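MS5a (Brassica napus, PDB 6L77) is a meiosis-related protein of unresolved biochemical role whose cystatin-like folds enhance papain non-canonically, the present chain being its C-terminal part. Local coordinates at residues T19-H23 against W138-Y142; L108-P113 against L187-R191; K127-W133 against I163-V167; L33-E39 against T55-P61. One frame throughout, in Å; residues are numbered along the deposited sequence.

Contact 1: residues T19-H23 against W138-Y142; sequences TVGLH and WIRLY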
loop_
_atom_site.group_PDB
_atom_site.type_symbol
_atom_site.label_atom_id
_atom_site.label_comp_id
_atom_site.label_asym_id
_atom_site.label_seq_id
_atom_site.Cartn_x
_atom_site.Cartn_y
_atom_site.Cartn_z
ATOM N N THR A 19 1.374 -7.718 -5.092
ATOM C CA THR A 19 1.418 -7.775 -3.638
ATOM C C THR A 19 0.274 -6.978 -3.019
ATOM O O THR A 19 -0.266 -7.368 -1.977
ATOM C CB THR A 19 2.779 -7.263 -3.169
ATOM O OG1 THR A 19 3.798 -7.997 -3.849
ATOM C CG2 THR A 19 2.949 -7.417 -1.658
ATOM N N VAL A 20 -0.122 -5.876 -3.655
ATOM C CA VAL A 20 -1.315 -5.154 -3.214
ATOM C C VAL A 20 -2.542 -6.054 -3.298
ATOM O O VAL A 20 -3.386 -6.064 -2.391
ATOM C CB VAL A 20 -1.504 -3.876 -4.049
ATOM C CG1 VAL A 20 -2.894 -3.262 -3.789
ATOM C CG2 VAL A 20 -0.413 -2.878 -3.721
ATOM N N GLY A 21 -2.678 -6.798 -4.400
ATOM C CA GLY A 21 -3.806 -7.705 -4.516
ATOM C C GLY A 21 -3.813 -8.755 -3.420
ATOM O O GLY A 21 -4.861 -9.069 -2.861
ATOM N N LEU A 22 -2.644 -9.337 -3.125
ATOM C CA LEU A 22 -2.582 -10.309 -2.037
ATOM C C LEU A 22 -2.907 -9.660 -0.698
ATOM O O LEU A 22 -3.538 -10.289 0.161
ATOM C CB LEU A 22 -1.201 -10.959 -2.000
ATOM C CG LEU A 22 -0.934 -11.895 -3.185
ATOM C CD1 LEU A 22 0.476 -12.364 -3.108
ATOM C CD2 LEU A 22 -1.878 -13.089 -3.131
ATOM N N HIS A 23 -2.485 -8.401 -0.514
ATOM C CA HIS A 23 -2.819 -7.632 0.687
ATOM C C HIS A 23 -4.331 -7.489 0.855
ATOM O O HIS A 23 -4.876 -7.707 1.944
ATOM C CB HIS A 23 -2.119 -6.262 0.577
ATOM C CG HIS A 23 -2.682 -5.177 1.443
ATOM N ND1 HIS A 23 -2.909 -5.323 2.797
ATOM C CD2 HIS A 23 -3.004 -3.892 1.146
ATOM C CE1 HIS A 23 -3.372 -4.183 3.290
ATOM N NE2 HIS A 23 -3.436 -3.298 2.308
ATOM N N TRP A 138 1.771 -4.557 5.589
ATOM C CA TRP A 138 1.200 -3.628 4.617
ATOM C C TRP A 138 1.719 -2.210 4.821
ATOM O O TRP A 138 1.711 -1.416 3.879
ATOM C CB TRP A 138 -0.332 -3.654 4.671
ATOM C CG TRP A 138 -0.970 -3.175 5.956
ATOM C CD1 TRP A 138 -1.443 -3.952 6.983
ATOM C CD2 TRP A 138 -1.236 -1.814 6.331
ATOM N NE1 TRP A 138 -1.987 -3.155 7.966
ATOM C CE2 TRP A 138 -1.867 -1.841 7.591
ATOM C CE3 TRP A 138 -1.011 -0.576 5.714
ATOM C CZ2 TRP A 138 -2.266 -0.671 8.257
ATOM C CZ3 TRP A 138 -1.395 0.575 6.373
ATOM C CH2 TRP A 138 -2.025 0.522 7.632
ATOM N N ILE A 139 2.170 -1.869 6.026
ATOM C CA ILE A 139 2.777 -0.562 6.238
ATOM C C ILE A 139 4.052 -0.445 5.412
ATOM O O ILE A 139 4.243 0.525 4.671
ATOM C CB ILE A 139 3.028 -0.339 7.739
ATOM C CG1 ILE A 139 1.680 -0.251 8.467
ATOM C CG2 ILE A 139 3.881 0.906 7.993
ATOM C CD1 ILE A 139 1.821 -0.226 9.993
ATOM N N ARG A 140 4.920 -1.461 5.488
ATOM C CA ARG A 140 6.117 -1.468 4.651
ATOM C C ARG A 140 5.759 -1.455 3.170
ATOM O O ARG A 140 6.412 -0.770 2.374
ATOM C CB ARG A 140 6.995 -2.683 4.962
ATOM C CG ARG A 140 8.133 -2.869 3.933
ATOM C CD ARG A 140 9.163 -3.887 4.384
ATOM N NE ARG A 140 8.555 -5.132 4.839
ATOM C CZ ARG A 140 8.213 -6.136 4.038
ATOM N NH1 ARG A 140 8.414 -6.040 2.730
ATOM N NH2 ARG A 140 7.664 -7.236 4.546
ATOM N N LEU A 141 4.726 -2.212 2.781
ATOM C CA LEU A 141 4.269 -2.191 1.394
ATOM C C LEU A 141 3.934 -0.775 0.929
ATOM O O LEU A 141 4.346 -0.354 -0.163
ATOM C CB LEU A 141 3.050 -3.104 1.238
ATOM C CG LEU A 141 2.408 -3.105 -0.160
ATOM C CD1 LEU A 141 3.413 -3.549 -1.214
ATOM C CD2 LEU A 141 1.208 -4.021 -0.170
ATOM N N TYR A 142 3.164 -0.025 1.731
ATOM C CA TYR A 142 2.767 1.308 1.278
ATOM C C TYR A 142 3.980 2.224 1.190
ATOM O O TYR A 142 4.082 3.039 0.263
ATOM C CB TYR A 142 1.702 1.920 2.192
ATOM C CG TYR A 142 0.330 1.240 2.211
ATOM C CD1 TYR A 142 0.118 -0.006 1.612
ATOM C CD2 TYR A 142 -0.750 1.857 2.842
ATOM C CE1 TYR A 142 -1.151 -0.615 1.648
ATOM C CE2 TYR A 142 -2.005 1.258 2.887
ATOM C CZ TYR A 142 -2.197 0.022 2.295
ATOM O OH TYR A 142 -3.437 -0.564 2.352
#
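H23 and Y142 make the polar join between helices 12-29 and 138-150, whose local axes run 11.1 Å apart and nearly antiparallel. Both helices lie on the antiparallel sheet, V20 against F83 and W138 against V188. H23 NE2 lies 2.7 Å from Y142 OH; either could be the donor. That nitrogen lies near the plane of the phenol, at its edge; the ring planes are at 74°. W138 closes the tight end: its CB sits over one face of the imidazole, 3.4 Å from H23 CE1, as a CH-pi contact. The indole runs roughly parallel to the imidazole but slid so far that the rings barely overlap. A chi1 of 65° carries it off beyond CB, where CE3 packs on a face of the Y142 ring and the three aromatics form one buried cluster. One turn away the fit is looser and apolar. L141 reaches between the helices with CD1 3.9 Å from T19 CG2 and CD2 4.1 Å from V20 CG2. T19, partly exposed, marks the side nearer solvent, its hydroxyl bonded to K15 O. R210 ties the buried end together, its NE bonded to Y142 OH and its guanidinium in a cation-pi contact with W138. With that charge near, a neutral H23 is probably preferred; two hydrogen-bond partners, H23 NE2 and R210 NE, would probably limit turning of the hydroxyl and hold the phenol in place.

Contact 2: residues L108-P113 against L187-R191; sequences LPDKWP and LVYIR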
loop_
_atom_site.group_PDB
_atom_site.type_symbol
_atom_site.label_atom_id
_atom_site.label_comp_id
_atom_site.label_asym_id
_atom_site.label_seq_id
_atom_site.Cartn_x
_atom_site.Cartn_y
_atom_site.Cartn_z
ATOM N N LEU A 108 -5.071 15.392 0.123
ATOM C CA LEU A 108 -4.253 14.802 1.170
ATOM C C LEU A 108 -3.672 15.892 2.063
ATOM O O LEU A 108 -3.404 17.005 1.598
ATOM C CB LEU A 108 -3.103 14.004 0.568
ATOM C CG LEU A 108 -3.410 12.661 -0.079
ATOM C CD1 LEU A 108 -2.197 12.186 -0.865
ATOM C CD2 LEU A 108 -3.785 11.652 0.983
ATOM N N PRO A 109 -3.459 15.588 3.341
ATOM C CA PRO A 109 -2.671 16.492 4.185
ATOM C C PRO A 109 -1.240 16.582 3.673
ATOM O O PRO A 109 -0.681 15.609 3.170
ATOM C CB PRO A 109 -2.742 15.842 5.571
ATOM C CG PRO A 109 -3.127 14.446 5.331
ATOM C CD PRO A 109 -3.948 14.416 4.083
ATOM N N ASP A 110 -0.645 17.766 3.793
ATOM C CA ASP A 110 0.686 17.973 3.243
ATOM C C ASP A 110 1.799 17.841 4.272
ATOM O O ASP A 110 2.975 17.909 3.900
ATOM C CB ASP A 110 0.772 19.344 2.559
ATOM C CG ASP A 110 0.587 20.490 3.522
ATOM O OD1 ASP A 110 -0.157 20.324 4.512
ATOM O OD2 ASP A 110 1.187 21.561 3.285
ATOM N N LYS A 111 1.469 17.650 5.552
ATOM C CA LYS A 111 2.482 17.548 6.592
ATOM C C LYS A 111 2.105 16.460 7.585
ATOM O O LYS A 111 0.935 16.092 7.733
ATOM C CB LYS A 111 2.672 18.868 7.363
ATOM C CG LYS A 111 2.988 20.088 6.521
ATOM C CD LYS A 111 3.158 21.317 7.408
ATOM C CE LYS A 111 3.024 22.609 6.615
ATOM N NZ LYS A 111 3.960 22.681 5.457
ATOM N N TRP A 112 3.133 15.953 8.257
ATOM C CA TRP A 112 2.959 15.112 9.431
ATOM C C TRP A 112 1.977 15.768 10.404
ATOM O O TRP A 112 1.976 16.998 10.539
ATOM C CB TRP A 112 4.313 14.922 10.122
ATOM C CG TRP A 112 4.363 13.738 11.030
ATOM C CD1 TRP A 112 4.081 13.700 12.370
ATOM C CD2 TRP A 112 4.698 12.407 10.651
ATOM N NE1 TRP A 112 4.226 12.414 12.845
ATOM C CE2 TRP A 112 4.610 11.605 11.807
ATOM C CE3 TRP A 112 5.075 11.813 9.442
ATOM C CZ2 TRP A 112 4.879 10.235 11.783
ATOM C CZ3 TRP A 112 5.341 10.463 9.423
ATOM C CH2 TRP A 112 5.237 9.686 10.581
ATOM N N PRO A 113 1.145 14.991 11.105
ATOM C CA PRO A 113 0.215 15.598 12.071
ATOM C C PRO A 113 0.954 16.319 13.182
ATOM O O PRO A 113 1.907 15.792 13.762
ATOM C CB PRO A 113 -0.568 14.398 12.616
ATOM C CG PRO A 113 0.302 13.188 12.302
ATOM C CD PRO A 113 0.945 13.538 10.990
ATOM N N LEU A 187 -5.561 6.764 7.028
ATOM C CA LEU A 187 -4.589 7.724 6.525
ATOM C C LEU A 187 -3.269 7.412 7.223
ATOM O O LEU A 187 -3.198 7.443 8.456
ATOM C CB LEU A 187 -5.064 9.154 6.808
ATOM C CG LEU A 187 -4.336 10.359 6.232
ATOM C CD1 LEU A 187 -4.365 10.325 4.730
ATOM C CD2 LEU A 187 -4.984 11.640 6.727
ATOM N N VAL A 188 -2.234 7.077 6.446
ATOM C CA VAL A 188 -0.988 6.546 6.994
ATOM C C VAL A 188 0.138 7.541 6.746
ATOM O O VAL A 188 0.353 7.971 5.608
ATOM C CB VAL A 188 -0.640 5.179 6.379
ATOM C CG1 VAL A 188 0.507 4.553 7.151
ATOM C CG2 VAL A 188 -1.859 4.264 6.380
ATOM N N TYR A 189 0.873 7.882 7.805
ATOM C CA TYR A 189 2.059 8.730 7.726
ATOM C C TYR A 189 3.266 7.872 8.071
ATOM O O TYR A 189 3.317 7.289 9.159
ATOM C CB TYR A 189 1.974 9.906 8.703
ATOM C CG TYR A 189 0.735 10.765 8.573
ATOM C CD1 TYR A 189 -0.444 10.426 9.233
ATOM C CD2 TYR A 189 0.750 11.935 7.817
ATOM C CE1 TYR A 189 -1.572 11.226 9.139
ATOM C CE2 TYR A 189 -0.376 12.734 7.710
ATOM C CZ TYR A 189 -1.530 12.376 8.379
ATOM O OH TYR A 189 -2.642 13.176 8.281
ATOM N N ILE A 190 4.237 7.805 7.167
ATOM C CA ILE A 190 5.390 6.933 7.344
ATOM C C ILE A 190 6.649 7.771 7.247
ATOM O O ILE A 190 6.918 8.377 6.204
ATOM C CB ILE A 190 5.419 5.798 6.311
ATOM C CG1 ILE A 190 4.083 5.054 6.334
ATOM C CG2 ILE A 190 6.611 4.864 6.612
ATOM C CD1 ILE A 190 3.935 3.966 5.270
ATOM N N ARG A 191 7.423 7.795 8.325
ATOM C CA ARG A 191 8.723 8.445 8.357
ATOM C C ARG A 191 9.784 7.362 8.197
ATOM O O ARG A 191 9.847 6.435 9.012
ATOM C CB ARG A 191 8.895 9.214 9.668
ATOM C CG ARG A 191 10.301 9.736 9.935
ATOM C CD ARG A 191 10.658 10.965 9.107
ATOM N NE ARG A 191 12.006 11.398 9.456
ATOM C CZ ARG A 191 13.119 10.858 8.965
ATOM N NH1 ARG A 191 14.299 11.297 9.368
ATOM N NH2 ARG A 191 13.053 9.881 8.069
HETATM O O HOH W 1 -1.965 15.720 8.989
#
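W112 and Y189 set their rings edge-to-face, the edge of the phenol turned toward the indole face with the planes at 57°. That indole face also receives Y189 CB, 3.5 Å from W112 CZ3, and beside it P113 CD, while the indole edge meets backbone at R191 N. The Y189 ring is covered on one face by P113 CD, which stands almost over its centre, 3.5 Å from the ring centroid. W112's CB points away from the strand, yet a chi1 of -160° swings the indole back onto it; beyond Y189 it continues to D165 and V167 of strand 161-170. At the other end P109 CG touches both Y189 OH, at 3.2 Å, and L187 CD2, at 3.6 Å. L108 CD2 adds a wider contact to L187 CD1, while R191 offers W112 its CB and sends its guanidinium to D193. A water lies 2.7 Å from Y189 OH and donates to K111 O. With an alanine in place of Y189, P113 CD would probably lose the ring face beneath it, the indole its edge-to-face partner, and the water its phenol oxygen. No direct hydrogen bond joins the two segments: the irregular 108-113 loop is held on the sheet by CH-pi and apolar contacts, with P113 laid over the tyrosine face, and the water serves the polar end of the tyrosine.

Contact 3: residues K127-W133 against I163-V167; sequences KMQKSDW and ILDVV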
loop_
_atom_site.group_PDB
_atom_site.type_symbol
_atom_site.label_atom_id
_atom_site.label_comp_id
_atom_site.label_asym_id
_atom_site.label_seq_id
_atom_site.Cartn_x
_atom_site.Cartn_y
_atom_site.Cartn_z
ATOM N N LYS A 127 -0.308 6.464 17.158
ATOM C CA LYS A 127 1.150 6.455 17.074
ATOM C C LYS A 127 1.627 5.016 17.218
ATOM O O LYS A 127 1.574 4.440 18.315
ATOM C CB LYS A 127 1.782 7.327 18.159
ATOM C CG LYS A 127 1.363 8.786 18.168
ATOM C CD LYS A 127 2.170 9.567 19.216
ATOM C CE LYS A 127 1.563 10.931 19.523
ATOM N NZ LYS A 127 2.371 11.714 20.507
HETATM N N MSE A 128 2.108 4.445 16.124
HETATM C CA MSE A 128 2.460 3.028 16.099
HETATM C C MSE A 128 3.810 2.769 16.746
HETATM O O MSE A 128 4.700 3.619 16.712
HETATM C CB MSE A 128 2.464 2.502 14.664
HETATM C CG MSE A 128 1.081 2.484 14.011
HETATM SE SE MSE A 128 -0.287 1.658 15.188
HETATM C CE MSE A 128 -1.852 1.921 14.018
ATOM N N GLN A 129 3.936 1.599 17.364
ATOM C CA GLN A 129 5.196 1.123 17.910
ATOM C C GLN A 129 5.886 0.259 16.858
ATOM O O GLN A 129 5.248 -0.258 15.945
ATOM C CB GLN A 129 4.958 0.318 19.196
ATOM C CG GLN A 129 6.204 0.081 20.040
ATOM C CD GLN A 129 6.321 -1.356 20.538
ATOM O OE1 GLN A 129 7.155 -2.131 20.052
ATOM N NE2 GLN A 129 5.486 -1.716 21.512
ATOM N N LYS A 130 7.207 0.116 16.996
ATOM C CA LYS A 130 7.977 -0.704 16.062
ATOM C C LYS A 130 7.367 -2.086 15.898
ATOM O O LYS A 130 7.262 -2.597 14.778
ATOM C CB LYS A 130 9.422 -0.812 16.552
ATOM C CG LYS A 130 10.390 -1.490 15.608
ATOM C CD LYS A 130 11.813 -1.075 15.992
ATOM C CE LYS A 130 12.847 -1.649 15.042
ATOM N NZ LYS A 130 12.917 -3.134 15.130
ATOM N N SER A 131 6.947 -2.706 17.007
ATOM C CA SER A 131 6.312 -4.013 16.914
ATOM C C SER A 131 5.044 -3.955 16.078
ATOM O O SER A 131 4.734 -4.917 15.366
ATOM C CB SER A 131 6.002 -4.557 18.309
ATOM O OG SER A 131 5.014 -3.762 18.948
ATOM N N ASP A 132 4.310 -2.839 16.130
ATOM C CA ASP A 132 3.070 -2.733 15.355
ATOM C C ASP A 132 3.332 -2.833 13.855
ATOM O O ASP A 132 2.640 -3.572 13.138
ATOM C CB ASP A 132 2.355 -1.421 15.667
ATOM C CG ASP A 132 1.770 -1.382 17.063
ATOM O OD1 ASP A 132 1.270 -2.422 17.540
ATOM O OD2 ASP A 132 1.807 -0.294 17.672
ATOM N N TRP A 133 4.301 -2.067 13.344
ATOM C CA TRP A 133 4.520 -2.150 11.903
ATOM C C TRP A 133 5.285 -3.404 11.518
ATOM O O TRP A 133 5.068 -3.938 10.428
ATOM C CB TRP A 133 5.219 -0.895 11.354
ATOM C CG TRP A 133 6.634 -0.587 11.792
ATOM C CD1 TRP A 133 7.787 -1.243 11.428
ATOM C CD2 TRP A 133 7.043 0.516 12.603
ATOM N NE1 TRP A 133 8.881 -0.627 11.997
ATOM C CE2 TRP A 133 8.449 0.451 12.727
ATOM C CE3 TRP A 133 6.353 1.544 13.255
ATOM C CZ2 TRP A 133 9.171 1.378 13.458
ATOM C CZ3 TRP A 133 7.073 2.459 13.987
ATOM C CH2 TRP A 133 8.470 2.371 14.087
ATOM N N ILE A 163 12.026 1.947 8.477
ATOM C CA ILE A 163 10.937 2.719 9.072
ATOM C C ILE A 163 11.367 3.286 10.419
ATOM O O ILE A 163 11.913 2.572 11.270
ATOM C CB ILE A 163 9.679 1.851 9.224
ATOM C CG1 ILE A 163 9.206 1.343 7.862
ATOM C CG2 ILE A 163 8.585 2.646 9.904
ATOM C CD1 ILE A 163 8.027 0.402 7.943
ATOM N N LEU A 164 11.109 4.576 10.628
ATOM C CA LEU A 164 11.427 5.222 11.898
ATOM C C LEU A 164 10.206 5.560 12.731
ATOM O O LEU A 164 10.289 5.524 13.962
ATOM C CB LEU A 164 12.225 6.509 11.667
ATOM C CG LEU A 164 13.555 6.358 10.932
ATOM C CD1 LEU A 164 14.199 7.717 10.750
ATOM C CD2 LEU A 164 14.473 5.429 11.696
ATOM N N ASP A 165 9.078 5.880 12.097
ATOM C CA ASP A 165 7.895 6.318 12.825
ATOM C C ASP A 165 6.692 6.158 11.910
ATOM O O ASP A 165 6.804 6.351 10.693
ATOM C CB ASP A 165 8.039 7.776 13.283
ATOM C CG ASP A 165 7.002 8.174 14.314
ATOM O OD1 ASP A 165 6.288 7.278 14.826
ATOM O OD2 ASP A 165 6.907 9.388 14.611
ATOM N N VAL A 166 5.556 5.772 12.488
ATOM C CA VAL A 166 4.326 5.567 11.726
ATOM C C VAL A 166 3.172 6.108 12.556
ATOM O O VAL A 166 3.077 5.817 13.750
ATOM C CB VAL A 166 4.080 4.083 11.379
ATOM C CG1 VAL A 166 2.747 3.911 10.654
ATOM C CG2 VAL A 166 5.203 3.526 10.523
ATOM N N VAL A 167 2.307 6.901 11.933
ATOM C CA VAL A 167 1.077 7.369 12.560
ATOM C C VAL A 167 -0.063 7.032 11.611
ATOM O O VAL A 167 0.055 7.254 10.406
ATOM C CB VAL A 167 1.125 8.884 12.848
ATOM C CG1 VAL A 167 -0.248 9.413 13.265
ATOM C CG2 VAL A 167 2.177 9.185 13.918
#
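M128 N donates to V166 O at 2.9 Å with a straight N-H, and K127 faces V167 as an antiparallel non-hydrogen-bonded pair. Through these links strand 124-127 closes one border of the antiparallel sheet of this cystatin-like fold; strand 161-170, paired on its other side with strand 186-195, carries a classic bulge, L164 and D165 both opposite R191. A capping box fixes the start of helix 130-135: Q129 N gives to D132 OD2, 2.9 Å, and S131 N to Q129 OE1, 3.1 Å. D132 OD2 also salt-bridges R176. Apolar packing falls mainly to W133. Its CG lies between the backbone N and the carbonyl carbon (chi1 65°), turning the indole to I163, whose CG2 makes a CH-pi contact over the six-membered ring, 3.6 Å from W133 CE2; Q129 O and K130 CA cover the opposite face. V166 CG2 reaches W133 CE3 at 3.6 Å, and V166 packs on CB of selenomethionine M128. A serine in place of W133 would probably open a gap above I163 and V166.

Contact 4: residues L33-E39 against T55-P61; sequences LYLHKIE and TLIAEDP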
loop_
_atom_site.group_PDB
_atom_site.type_symbol
_atom_site.label_atom_id
_atom_site.label_comp_id
_atom_site.label_asym_id
_atom_site.label_seq_id
_atom_site.Cartn_x
_atom_site.Cartn_y
_atom_site.Cartn_z
ATOM N N LEU A 33 -1.446 -15.685 2.189
ATOM C CA LEU A 33 -0.925 -16.061 0.886
ATOM C C LEU A 33 0.259 -15.167 0.544
ATOM O O LEU A 33 0.208 -13.948 0.741
ATOM C CB LEU A 33 -1.991 -15.928 -0.204
ATOM C CG LEU A 33 -3.252 -16.778 -0.083
ATOM C CD1 LEU A 33 -4.062 -16.574 -1.359
ATOM C CD2 LEU A 33 -2.903 -18.239 0.102
ATOM N N TYR A 34 1.315 -15.779 0.021
ATOM C CA TYR A 34 2.533 -15.061 -0.325
ATOM C C TYR A 34 2.778 -15.149 -1.824
ATOM O O TYR A 34 2.464 -16.156 -2.463
ATOM C CB TYR A 34 3.744 -15.626 0.425
ATOM C CG TYR A 34 3.584 -15.584 1.921
ATOM C CD1 TYR A 34 3.560 -14.370 2.603
ATOM C CD2 TYR A 34 3.453 -16.755 2.653
ATOM C CE1 TYR A 34 3.405 -14.332 3.992
ATOM C CE2 TYR A 34 3.302 -16.721 4.046
ATOM C CZ TYR A 34 3.285 -15.515 4.696
ATOM O OH TYR A 34 3.138 -15.495 6.068
ATOM N N LEU A 35 3.357 -14.090 -2.380
ATOM C CA LEU A 35 3.638 -14.081 -3.808
ATOM C C LEU A 35 4.738 -15.086 -4.125
ATOM O O LEU A 35 5.828 -15.046 -3.544
ATOM C CB LEU A 35 4.047 -12.676 -4.259
ATOM C CG LEU A 35 4.491 -12.568 -5.713
ATOM C CD1 LEU A 35 3.329 -12.941 -6.653
ATOM C CD2 LEU A 35 5.013 -11.154 -6.011
ATOM N N HIS A 36 4.453 -15.998 -5.049
ATOM C CA HIS A 36 5.464 -16.931 -5.515
ATOM C C HIS A 36 6.074 -16.479 -6.837
ATOM O O HIS A 36 7.296 -16.381 -6.953
ATOM C CB HIS A 36 4.860 -18.336 -5.650
ATOM C CG HIS A 36 5.789 -19.340 -6.261
ATOM N ND1 HIS A 36 6.940 -19.771 -5.637
ATOM C CD2 HIS A 36 5.725 -20.008 -7.436
ATOM C CE1 HIS A 36 7.550 -20.657 -6.405
ATOM N NE2 HIS A 36 6.838 -20.813 -7.507
ATOM N N LYS A 37 5.245 -16.200 -7.842
ATOM C CA LYS A 37 5.759 -15.669 -9.097
ATOM C C LYS A 37 4.619 -15.004 -9.852
ATOM O O LYS A 37 3.444 -15.263 -9.590
ATOM C CB LYS A 37 6.385 -16.764 -9.967
ATOM C CG LYS A 37 5.372 -17.742 -10.522
ATOM C CD LYS A 37 6.033 -18.882 -11.302
ATOM C CE LYS A 37 6.771 -18.384 -12.526
ATOM N NZ LYS A 37 5.838 -17.975 -13.613
ATOM N N ILE A 38 4.990 -14.150 -10.801
ATOM C CA ILE A 38 4.043 -13.605 -11.774
ATOM C C ILE A 38 4.077 -14.499 -13.010
ATOM O O ILE A 38 5.149 -14.745 -13.565
ATOM C CB ILE A 38 4.411 -12.159 -12.153
ATOM C CG1 ILE A 38 4.632 -11.277 -10.916
ATOM C CG2 ILE A 38 3.369 -11.586 -13.147
ATOM C CD1 ILE A 38 3.406 -11.011 -10.123
ATOM N N GLU A 39 2.909 -14.976 -13.451
ATOM C CA GLU A 39 2.828 -15.777 -14.670
ATOM C C GLU A 39 2.669 -14.911 -15.912
ATOM O O GLU A 39 3.297 -15.166 -16.944
ATOM C CB GLU A 39 1.641 -16.748 -14.603
ATOM C CG GLU A 39 1.832 -17.934 -13.695
ATOM C CD GLU A 39 2.485 -19.116 -14.391
ATOM O OE1 GLU A 39 2.995 -18.945 -15.518
ATOM O OE2 GLU A 39 2.484 -20.221 -13.807
ATOM N N THR A 55 -1.923 -12.144 -13.575
ATOM C CA THR A 55 -2.115 -13.521 -13.153
ATOM C C THR A 55 -0.864 -13.944 -12.397
ATOM O O THR A 55 0.240 -13.925 -12.952
ATOM C CB THR A 55 -2.363 -14.429 -14.358
ATOM O OG1 THR A 55 -3.499 -13.947 -15.090
ATOM C CG2 THR A 55 -2.602 -15.876 -13.901
ATOM N N LEU A 56 -1.025 -14.301 -11.130
ATOM C CA LEU A 56 0.122 -14.625 -10.298
ATOM C C LEU A 56 -0.122 -15.952 -9.597
ATOM O O LEU A 56 -1.256 -16.425 -9.502
ATOM C CB LEU A 56 0.390 -13.528 -9.261
ATOM C CG LEU A 56 -0.812 -13.221 -8.364
ATOM C CD1 LEU A 56 -0.425 -13.351 -6.910
ATOM C CD2 LEU A 56 -1.423 -11.842 -8.640
ATOM N N ILE A 57 0.968 -16.546 -9.115
ATOM C CA ILE A 57 0.919 -17.752 -8.301
ATOM C C ILE A 57 1.221 -17.331 -6.875
ATOM O O ILE A 57 2.237 -16.674 -6.625
ATOM C CB ILE A 57 1.927 -18.812 -8.778
ATOM C CG1 ILE A 57 1.764 -19.069 -10.280
ATOM C CG2 ILE A 57 1.764 -20.082 -7.963
ATOM C CD1 ILE A 57 0.363 -19.444 -10.679
ATOM N N ALA A 58 0.319 -17.663 -5.957
ATOM C CA ALA A 58 0.534 -17.441 -4.534
ATOM C C ALA A 58 0.853 -18.764 -3.855
ATOM O O ALA A 58 0.293 -19.805 -4.217
ATOM C CB ALA A 58 -0.695 -16.809 -3.878
ATOM N N GLU A 59 1.747 -18.722 -2.871
ATOM C CA GLU A 59 2.032 -19.885 -2.041
ATOM C C GLU A 59 1.198 -19.814 -0.767
ATOM O O GLU A 59 1.092 -18.754 -0.133
ATOM C CB GLU A 59 3.525 -19.981 -1.690
ATOM C CG GLU A 59 3.826 -21.224 -0.835
ATOM C CD GLU A 59 5.320 -21.513 -0.631
ATOM O OE1 GLU A 59 6.185 -20.714 -1.058
ATOM O OE2 GLU A 59 5.622 -22.569 -0.044
ATOM N N ASP A 60 0.611 -20.955 -0.390
ATOM C CA ASP A 60 -0.152 -21.098 0.849
ATOM C C ASP A 60 0.548 -22.139 1.715
ATOM O O ASP A 60 0.304 -23.345 1.568
ATOM C CB ASP A 60 -1.597 -21.513 0.558
ATOM C CG ASP A 60 -2.375 -21.881 1.822
ATOM O OD1 ASP A 60 -1.939 -21.525 2.940
ATOM O OD2 ASP A 60 -3.415 -22.562 1.689
ATOM N N PRO A 61 1.423 -21.718 2.627
ATOM C CA PRO A 61 2.195 -22.699 3.407
ATOM C C PRO A 61 1.343 -23.550 4.326
ATOM O O PRO A 61 1.811 -24.605 4.766
ATOM C CB PRO A 61 3.167 -21.818 4.210
ATOM C CG PRO A 61 3.304 -20.545 3.360
ATOM C CD PRO A 61 1.907 -20.337 2.816
HETATM O O HOH W 2 7.313 -19.055 -2.968
#
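Strands 34-39 and 55-60 pair antiparallel with their local axes 4.3 Å apart and strongly twisted, running at 138°, and the register slips by one residue between L35 and K37. Y34 and E59 exchange two bonds, E59 N to Y34 O at 2.7 Å being the shorter. At the slip I57 O accepts from both H36 N, 2.8 Å, and K37 N, 3.3 Å, while I57 N answers K37 O. This is a classic beta bulge, set in the hairpin 34-45/49-60 whose first strand is the outermost on this side of the sheet. It brings H36 and K37 alongside I57, all three pointing the same way. E39, bent at chi2 (-88°), lays its CG on I57 CG1 at 3.6 Å with the carboxylate alongside, and that carboxylate meets K37 NZ in a salt bridge. H36 ND1 shares a water with E59 OE1, the water giving its proton to the carboxylate; the imidazole also meets F66 edge-to-face. Helix 12-29 covers the other face, where L35 CD1 touches L56 CD1 at 3.8 Å and I38 CD1 packs on L56 CB. Toward the open end of the hairpin, L33 CD2 lies against D60 CB and P61 CG meets the edge of the Y34 ring.

Contact 1 opens first along the chain, at T19, and contact 4 is nested in the loop it closes; its segments alternate with those of contacts 2 and 3, and contact 3 is nested inside contact 2. Contacts 2, 3 and 4 all reach one antiparallel sheet, contacts 2 and 4 on opposite sides of the chain's centre, their centres about 32 Å apart. Contact 1, about 5 Å from that centre, joins two helices that pack on the sheet: L22 reaches contact 4, I139 reaches contacts 2 and 3. Contacts 2 and 3, with centres about 13 Å apart, share neighbouring strands 186-195 and 161-170. The result is a continuous body of helices on a sheet, consistent with the cystatin-like folds reported for MS5.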